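Local structure of probable mannosyltransferase KTR4 (5A07) at residues 263-274 / 301-312. The protein is a yeast protein of the glycolipid 2-alpha-mannosyltransferase family with a GT-A-type fold, seen here with guanosine-5'-diphosphate and manganese. Residues are numbered along the deposited sequence; the frame is centred on the assembly and turned at random.
With ACT (acetate ion), chain H.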
ATOM      1  N   TYR B 263       1.242   5.068 -10.150  1.00 17.30           N
ATOM      2  CA  TYR B 263       0.298   4.698 -11.181  1.00 18.14           C
ATOM      3  C   TYR B 263       0.416   3.171 -11.369  1.00 21.65           C
ATOM      4  O   TYR B 263       1.489   2.599 -11.217  1.00 21.00           O
ATOM      5  CB  TYR B 263       0.581   5.406 -12.480  1.00 18.16           C
ATOM      6  CG  TYR B 263       0.196   6.853 -12.447  1.00 18.29           C
ATOM      7  CD1 TYR B 263       1.054   7.813 -11.885  1.00 18.50           C
ATOM      8  CD2 TYR B 263      -1.026   7.269 -12.893  1.00 21.05           C
ATOM      9  CE1 TYR B 263       0.684   9.169 -11.818  1.00 18.90           C
ATOM     10  CE2 TYR B 263      -1.433   8.637 -12.797  1.00 21.80           C
ATOM     11  CZ  TYR B 263      -0.553   9.579 -12.268  1.00 20.17           C
ATOM     12  OH  TYR B 263      -0.943  10.912 -12.139  1.00 20.70           O
ATOM     13  N   ASP B 264      -0.667   2.566 -11.795  1.00 21.22           N
ATOM     14  CA  ASP B 264      -0.658   1.182 -12.117  1.00 26.37           C
ATOM     15  C   ASP B 264      -0.727   0.963 -13.637  1.00 30.30           C
ATOM     16  O   ASP B 264      -0.995   1.845 -14.406  1.00 27.00           O
ATOM     17  CB  ASP B 264      -1.844   0.489 -11.443  1.00 24.30           C
ATOM     18  CG  ASP B 264      -1.510  -0.976 -10.982  1.00 28.90           C
ATOM     19  OD1 ASP B 264      -0.632  -1.614 -11.542  1.00 26.49           O
ATOM     20  OD2 ASP B 264      -2.140  -1.485 -10.080  1.00 27.80           O
ATOM     21  N   SER B 265      -0.499  -0.289 -14.020  1.00 30.12           N
ATOM     22  CA  SER B 265      -0.661  -0.743 -15.386  1.00 31.49           C
ATOM     23  C   SER B 265      -2.142  -0.898 -15.678  1.00 25.47           C
ATOM     24  O   SER B 265      -2.836  -1.772 -15.089  1.00 25.93           O
ATOM     25  CB  SER B 265       0.090  -2.088 -15.526  1.00 36.09           C
ATOM     26  OG  SER B 265      -0.294  -2.655 -16.744  1.00 40.51           O
ATOM     27  N   PRO B 266      -2.704   0.003 -16.533  1.00 26.50           N
ATOM     28  CA  PRO B 266      -4.166   0.028 -16.676  1.00 26.26           C
ATOM     29  C   PRO B 266      -4.756  -1.314 -17.218  1.00 28.90           C
ATOM     30  O   PRO B 266      -5.853  -1.671 -16.901  1.00 23.29           O
ATOM     31  CB  PRO B 266      -4.427   1.137 -17.695  1.00 26.61           C
ATOM     32  CG  PRO B 266      -3.142   1.852 -17.866  1.00 28.94           C
ATOM     33  CD  PRO B 266      -2.022   1.034 -17.324  1.00 27.38           C
ATOM     34  N   GLN B 267      -3.970  -2.039 -17.988  1.00 29.63           N
ATOM     35  CA  GLN B 267      -4.457  -3.286 -18.627  1.00 32.71           C
ATOM     36  C   GLN B 267      -4.628  -4.391 -17.615  1.00 31.93           C
ATOM     37  O   GLN B 267      -5.258  -5.408 -17.928  1.00 31.31           O
ATOM     38  CB  GLN B 267      -3.482  -3.741 -19.738  1.00 34.61           C
ATOM     39  CG  GLN B 267      -3.256  -2.766 -20.899  1.00 38.30           C
ATOM     40  CD  GLN B 267      -2.416  -1.529 -20.494  1.00 50.15           C
ATOM     41  OE1 GLN B 267      -1.776  -1.451 -19.406  1.00 51.88           O
ATOM     42  NE2 GLN B 267      -2.425  -0.548 -21.365  1.00 57.86           N
ATOM     43  N   THR B 268      -4.090  -4.239 -16.392  1.00 29.45           N
ATOM     44  CA  THR B 268      -4.361  -5.227 -15.346  1.00 25.91           C
ATOM     45  C   THR B 268      -5.704  -5.031 -14.706  1.00 25.38           C
ATOM     46  O   THR B 268      -6.200  -5.909 -13.955  1.00 26.24           O
ATOM     47  CB  THR B 268      -3.286  -5.212 -14.242  1.00 27.42           C
ATOM     48  OG1 THR B 268      -3.334  -3.949 -13.530  1.00 25.73           O
ATOM     49  CG2 THR B 268      -1.911  -5.457 -14.803  1.00 27.66           C
ATOM     50  N   ILE B 269      -6.289  -3.840 -14.876  1.00 25.08           N
ATOM     51  CA  ILE B 269      -7.460  -3.447 -14.130  1.00 23.10           C
ATOM     52  C   ILE B 269      -8.506  -2.796 -15.017  1.00 27.38           C
ATOM     53  O   ILE B 269      -9.190  -1.823 -14.631  1.00 24.51           O
ATOM     54  CB  ILE B 269      -7.104  -2.472 -12.973  1.00 23.71           C
ATOM     55  CG1 ILE B 269      -6.317  -1.272 -13.479  1.00 23.87           C
ATOM     56  CG2 ILE B 269      -6.400  -3.273 -11.883  1.00 23.66           C
ATOM     57  CD1 ILE B 269      -6.053  -0.167 -12.417  1.00 24.36           C
ATOM     58  N   GLU B 270      -8.697  -3.368 -16.199  1.00 30.02           N
ATOM     59  CA  GLU B 270      -9.641  -2.795 -17.176  1.00 30.51           C
ATOM     60  C   GLU B 270     -10.990  -2.425 -16.598  1.00 26.01           C
ATOM     61  O   GLU B 270     -11.484  -1.300 -16.852  1.00 28.50           O
ATOM     62  CB  GLU B 270      -9.831  -3.758 -18.362  1.00 34.75           C
ATOM     63  CG  GLU B 270     -10.770  -3.181 -19.404  1.00 42.21           C
ATOM     64  CD  GLU B 270     -10.785  -3.993 -20.698  1.00 44.41           C
ATOM     65  OE1 GLU B 270     -10.513  -5.200 -20.615  1.00 43.67           O
ATOM     66  OE2 GLU B 270     -11.060  -3.410 -21.770  1.00 49.59           O
ATOM     67  N   THR B 271     -11.619  -3.287 -15.823  1.00 24.76           N
ATOM     68  CA  THR B 271     -12.928  -3.006 -15.254  1.00 27.21           C
ATOM     69  C   THR B 271     -13.003  -2.809 -13.758  1.00 24.58           C
ATOM     70  O   THR B 271     -14.073  -2.765 -13.196  1.00 26.54           O
ATOM     71  CB  THR B 271     -13.990  -4.098 -15.619  1.00 34.18           C
ATOM     72  OG1 THR B 271     -13.666  -5.370 -15.000  1.00 31.86           O
ATOM     73  CG2 THR B 271     -14.107  -4.237 -17.161  1.00 33.89           C
ATOM     74  N   LEU B 272     -11.899  -2.594 -13.079  1.00 23.51           N
ATOM     75  CA  LEU B 272     -11.976  -2.444 -11.629  1.00 22.16           C
ATOM     76  C   LEU B 272     -12.700  -1.130 -11.180  1.00 20.41           C
ATOM     77  O   LEU B 272     -13.547  -1.133 -10.311  1.00 21.96           O
ATOM     78  CB  LEU B 272     -10.566  -2.542 -11.015  1.00 23.22           C
ATOM     79  CG  LEU B 272     -10.477  -2.214  -9.522  1.00 22.40           C
ATOM     80  CD1 LEU B 272     -11.293  -3.155  -8.672  1.00 23.38           C
ATOM     81  CD2 LEU B 272      -8.974  -2.316  -9.163  1.00 23.67           C
ATOM     82  N   TRP B 273     -12.369  -0.043 -11.821  1.00 22.62           N
ATOM     83  CA  TRP B 273     -13.037   1.252 -11.530  1.00 23.13           C
ATOM     84  C   TRP B 273     -14.540   1.192 -11.867  1.00 24.87           C
ATOM     85  O   TRP B 273     -15.369   1.587 -11.086  1.00 24.02           O
ATOM     86  CB  TRP B 273     -12.380   2.374 -12.386  1.00 24.88           C
ATOM     87  CG  TRP B 273     -13.023   3.713 -12.181  1.00 27.14           C
ATOM     88  CD1 TRP B 273     -13.874   4.350 -13.044  1.00 26.64           C
ATOM     89  CD2 TRP B 273     -12.971   4.517 -10.989  1.00 24.62           C
ATOM     90  NE1 TRP B 273     -14.334   5.511 -12.470  1.00 27.47           N
ATOM     91  CE2 TRP B 273     -13.762   5.655 -11.225  1.00 25.43           C
ATOM     92  CE3 TRP B 273     -12.281   4.408  -9.774  1.00 24.73           C
ATOM     93  CZ2 TRP B 273     -13.939   6.657 -10.269  1.00 25.43           C
ATOM     94  CZ3 TRP B 273     -12.434   5.398  -8.818  1.00 23.38           C
ATOM     95  CH2 TRP B 273     -13.233   6.537  -9.075  1.00 26.01           C
ATOM     96  N   THR B 274     -14.882   0.725 -13.055  1.00 28.77           N
ATOM     97  CA  THR B 274     -16.328   0.730 -13.466  1.00 29.19           C
ATOM     98  C   THR B 274     -17.115  -0.145 -12.538  1.00 28.25           C
ATOM     99  O   THR B 274     -18.181   0.234 -12.085  1.00 27.70           O
ATOM    100  CB  THR B 274     -16.514   0.360 -14.954  1.00 31.26           C
ATOM    101  OG1 THR B 274     -15.815  -0.843 -15.254  1.00 33.59           O
ATOM    102  CG2 THR B 274     -15.835   1.397 -15.819  1.00 35.35           C
ATOM    103  N   GLN B 301      -1.357  13.713 -15.617  1.00 21.19           N
ATOM    104  CA  GLN B 301      -0.053  13.238 -15.883  1.00 19.47           C
ATOM    105  C   GLN B 301      -0.064  12.065 -16.827  1.00 20.27           C
ATOM    106  O   GLN B 301       0.805  12.019 -17.686  1.00 22.38           O
ATOM    107  CB  GLN B 301       0.645  12.787 -14.594  1.00 21.01           C
ATOM    108  CG  GLN B 301       2.097  12.408 -14.780  1.00 21.37           C
ATOM    109  CD  GLN B 301       2.795  12.232 -13.420  1.00 23.50           C
ATOM    110  OE1 GLN B 301       3.026  13.199 -12.690  1.00 26.23           O
ATOM    111  NE2 GLN B 301       3.131  11.002 -13.085  1.00 21.40           N
ATOM    112  N   ASN B 302      -0.982  11.131 -16.641  1.00 20.48           N
ATOM    113  CA  ASN B 302      -1.154   9.920 -17.478  1.00 22.79           C
ATOM    114  C   ASN B 302      -2.599   9.796 -17.958  1.00 22.61           C
ATOM    115  O   ASN B 302      -3.345   8.908 -17.541  1.00 22.72           O
ATOM    116  CB  ASN B 302      -0.788   8.646 -16.716  1.00 25.00           C
ATOM    117  CG  ASN B 302       0.655   8.564 -16.437  1.00 24.58           C
ATOM    118  OD1 ASN B 302       1.474   8.660 -17.339  1.00 26.84           O
ATOM    119  ND2 ASN B 302       0.997   8.520 -15.203  1.00 24.98           N
ATOM    120  N   PRO B 303      -2.990  10.667 -18.923  1.00 23.13           N
ATOM    121  CA  PRO B 303      -4.361  10.687 -19.384  1.00 25.13           C
ATOM    122  C   PRO B 303      -4.789   9.374 -20.049  1.00 24.15           C
ATOM    123  O   PRO B 303      -5.978   9.023 -20.007  1.00 26.53           O
ATOM    124  CB  PRO B 303      -4.377  11.851 -20.408  1.00 25.05           C
ATOM    125  CG  PRO B 303      -2.960  12.183 -20.689  1.00 24.92           C
ATOM    126  CD  PRO B 303      -2.209  11.799 -19.450  1.00 25.08           C
ATOM    127  N   LYS B 304      -3.857   8.666 -20.620  1.00 26.06           N
ATOM    128  CA  LYS B 304      -4.225   7.378 -21.264  1.00 27.50           C
ATOM    129  C   LYS B 304      -4.607   6.354 -20.266  1.00 28.17           C
ATOM    130  O   LYS B 304      -5.444   5.485 -20.555  1.00 25.87           O
ATOM    131  CB  LYS B 304      -3.069   6.815 -22.061  1.00 32.97           C
ATOM    132  CG  LYS B 304      -2.598   7.684 -23.195  1.00 39.59           C
ATOM    133  CD  LYS B 304      -1.196   7.217 -23.583  1.00 48.29           C
ATOM    134  CE  LYS B 304      -1.185   6.426 -24.865  1.00 56.65           C
ATOM    135  NZ  LYS B 304      -0.532   7.312 -25.872  1.00 66.70           N
ATOM    136  N   ASN B 305      -4.031   6.440 -19.040  1.00 26.38           N
ATOM    137  CA  ASN B 305      -4.520   5.532 -17.935  1.00 27.65           C
ATOM    138  C   ASN B 305      -5.962   5.762 -17.575  1.00 25.62           C
ATOM    139  O   ASN B 305      -6.747   4.834 -17.374  1.00 26.80           O
ATOM    140  CB  ASN B 305      -3.676   5.666 -16.628  1.00 27.42           C
ATOM    141  CG  ASN B 305      -2.282   5.098 -16.753  1.00 26.14           C
ATOM    142  OD1 ASN B 305      -1.674   4.529 -15.786  1.00 28.38           O
ATOM    143  ND2 ASN B 305      -1.720   5.300 -17.865  1.00 25.86           N
ATOM    144  N   TYR B 306      -6.289   7.035 -17.429  1.00 25.54           N
ATOM    145  CA  TYR B 306      -7.598   7.451 -17.050  1.00 24.62           C
ATOM    146  C   TYR B 306      -8.647   7.081 -18.135  1.00 25.15           C
ATOM    147  O   TYR B 306      -9.739   6.631 -17.832  1.00 24.17           O
ATOM    148  CB  TYR B 306      -7.570   8.985 -16.901  1.00 24.85           C
ATOM    149  CG  TYR B 306      -8.907   9.533 -16.445  1.00 21.76           C
ATOM    150  CD1 TYR B 306      -9.930   9.823 -17.335  1.00 23.61           C
ATOM    151  CD2 TYR B 306      -9.142   9.770 -15.140  1.00 23.77           C
ATOM    152  CE1 TYR B 306     -11.127  10.316 -16.916  1.00 23.99           C
ATOM    153  CE2 TYR B 306     -10.323  10.294 -14.709  1.00 25.43           C
ATOM    154  CZ  TYR B 306     -11.315  10.597 -15.603  1.00 24.01           C
ATOM    155  OH  TYR B 306     -12.538  11.036 -15.127  1.00 24.60           O
ATOM    156  N   ASP B 307      -8.265   7.250 -19.395  1.00 26.02           N
ATOM    157  CA  ASP B 307      -9.179   6.874 -20.498  1.00 29.31           C
ATOM    158  C   ASP B 307      -9.357   5.393 -20.589  1.00 30.75           C
ATOM    159  O   ASP B 307     -10.456   4.939 -20.774  1.00 29.38           O
ATOM    160  CB  ASP B 307      -8.620   7.311 -21.842  1.00 34.04           C
ATOM    161  CG  ASP B 307      -8.701   8.764 -22.025  1.00 42.19           C
ATOM    162  OD1 ASP B 307      -9.485   9.468 -21.301  1.00 42.25           O
ATOM    163  OD2 ASP B 307      -7.937   9.203 -22.887  1.00 49.13           O
ATOM    164  N   TYR B 308      -8.274   4.636 -20.400  1.00 28.12           N
ATOM    165  CA  TYR B 308      -8.418   3.194 -20.497  1.00 30.31           C
ATOM    166  C   TYR B 308      -9.352   2.611 -19.451  1.00 29.84           C
ATOM    167  O   TYR B 308     -10.114   1.713 -19.722  1.00 29.21           O
ATOM    168  CB  TYR B 308      -7.032   2.537 -20.468  1.00 32.72           C
ATOM    169  CG  TYR B 308      -7.078   1.058 -20.670  1.00 34.27           C
ATOM    170  CD1 TYR B 308      -7.351   0.203 -19.609  1.00 37.70           C
ATOM    171  CD2 TYR B 308      -6.897   0.498 -21.940  1.00 35.93           C
ATOM    172  CE1 TYR B 308      -7.422  -1.157 -19.773  1.00 34.84           C
ATOM    173  CE2 TYR B 308      -6.983  -0.887 -22.109  1.00 37.67           C
ATOM    174  CZ  TYR B 308      -7.233  -1.696 -21.020  1.00 36.70           C
ATOM    175  OH  TYR B 308      -7.321  -3.052 -21.154  1.00 42.96           O
ATOM    176  N   THR B 309      -9.362   3.148 -18.234  1.00 27.78           N
ATOM    177  CA  THR B 309     -10.164   2.580 -17.139  1.00 24.57           C
ATOM    178  C   THR B 309     -11.491   3.230 -17.069  1.00 22.86           C
ATOM    179  O   THR B 309     -12.339   2.943 -16.185  1.00 22.37           O
ATOM    180  CB  THR B 309      -9.474   2.847 -15.764  1.00 25.62           C
ATOM    181  OG1 THR B 309      -9.243   4.261 -15.666  1.00 26.44           O
ATOM    182  CG2 THR B 309      -8.109   2.120 -15.668  1.00 23.90           C
ATOM    183  N   GLN B 310     -11.658   4.211 -17.941  1.00 28.13           N
ATOM    184  CA  GLN B 310     -12.903   4.968 -17.972  1.00 29.05           C
ATOM    185  C   GLN B 310     -13.179   5.668 -16.660  1.00 26.90           C
ATOM    186  O   GLN B 310     -14.288   5.630 -16.128  1.00 28.03           O
ATOM    187  CB  GLN B 310     -14.088   4.059 -18.367  1.00 36.42           C
ATOM    188  CG  GLN B 310     -13.985   3.485 -19.795  1.00 41.04           C
ATOM    189  CD  GLN B 310     -15.110   2.490 -20.056  1.00 43.93           C
ATOM    190  OE1 GLN B 310     -16.267   2.861 -20.175  1.00 45.15           O
ATOM    191  NE2 GLN B 310     -14.780   1.215 -20.014  1.00 50.06           N
ATOM    192  N   GLY B 311     -12.139   6.334 -16.130  1.00 25.55           N
ATOM    193  CA  GLY B 311     -12.353   7.264 -15.026  1.00 25.21           C
ATOM    194  C   GLY B 311     -11.436   7.164 -13.807  1.00 23.84           C
ATOM    195  O   GLY B 311     -11.675   7.866 -12.846  1.00 22.23           O
ATOM    196  N   TYR B 312     -10.404   6.314 -13.851  1.00 24.78           N
ATOM    197  CA  TYR B 312      -9.525   6.111 -12.683  1.00 24.07           C
ATOM    198  C   TYR B 312      -8.111   6.453 -13.067  1.00 23.05           C
ATOM    199  O   TYR B 312      -7.569   5.968 -14.058  1.00 22.73           O
ATOM    200  CB  TYR B 312      -9.604   4.661 -12.206  1.00 25.00           C
ATOM    201  CG  TYR B 312      -8.662   4.224 -11.080  1.00 21.33           C
ATOM    202  CD1 TYR B 312      -8.280   5.072 -10.053  1.00 22.13           C
ATOM    203  CD2 TYR B 312      -8.263   2.888 -10.995  1.00 21.08           C
ATOM    204  CE1 TYR B 312      -7.423   4.615  -9.019  1.00 21.12           C
ATOM    205  CE2 TYR B 312      -7.424   2.451  -9.974  1.00 21.85           C
ATOM    206  CZ  TYR B 312      -7.007   3.323  -8.991  1.00 17.87           C
ATOM    207  OH  TYR B 312      -6.184   2.839  -7.984  1.00 21.37           O
TER
HETATM  208  C   ACT H1465     -15.271   9.864 -16.211  1.00 34.14           C
HETATM  209  O   ACT H1465     -14.367  10.605 -16.684  1.00 33.12           O
HETATM  210  OXT ACT H1465     -15.377   9.532 -15.001  1.00 30.85           O
HETATM  211  CH3 ACT H1465     -16.323   9.316 -17.168  1.00 39.10           C
HETATM  212  O   HOH W   1      -2.674  11.611 -14.096  1.00 23.20           O
HETATM  213  O   HOH W   2     -12.503   0.402 -15.146  1.00 26.92           O
HETATM  214  O   HOH W   3     -12.185   0.176 -19.073  1.00 36.17           O
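Asn302 sets its amide over one face of the Tyr263 ring, ND2 standing 3.1 Å above the plane, over the ring centre. The amide and ring planes lie 84° apart, so the amide meets the ring nearly upright. At the other end, Tyr312 CB presses on the Trp273 indole, 3.5 Å from Trp273 CG, and Gly311 O sits over the same face, 3.4 Å from Trp273 CE2. The Tyr312 ring is slid aside, its plane 17° from the indole's but with little overlap; its CE2 meets Ile269 CD1 at 3.8 Å. Between these ends, the Tyr308 ring, CG anti to the backbone N (chi1 -176°), reaches Pro266, whose CB lies 3.6 Å from Tyr308 CD1.

No direct hydrogen bond across the interface is clear; ordered waters bridge the two segments. One donates to Glu270 O (2.6 Å) and Thr309 O (2.8 Å) and accepts from Thr274 N; another links Glu270 O to Tyr308 O. A Schellman motif, with positive phi at Gln310 and Gly311 N bonded to Tyr306 O at 3.0 Å, ends helix 303-308. Farther out, Asn414 O accepts from Asn302 ND2, consistent with holding the amide over Tyr263. The contact joins the loop after strand 256-262 and the start of helix 272-282 to helix 303-308 and the turn that follows it, with helices 293-297 and 354-365 packing against Trp273 and Tyr312, and helix 65-80 against Gln301.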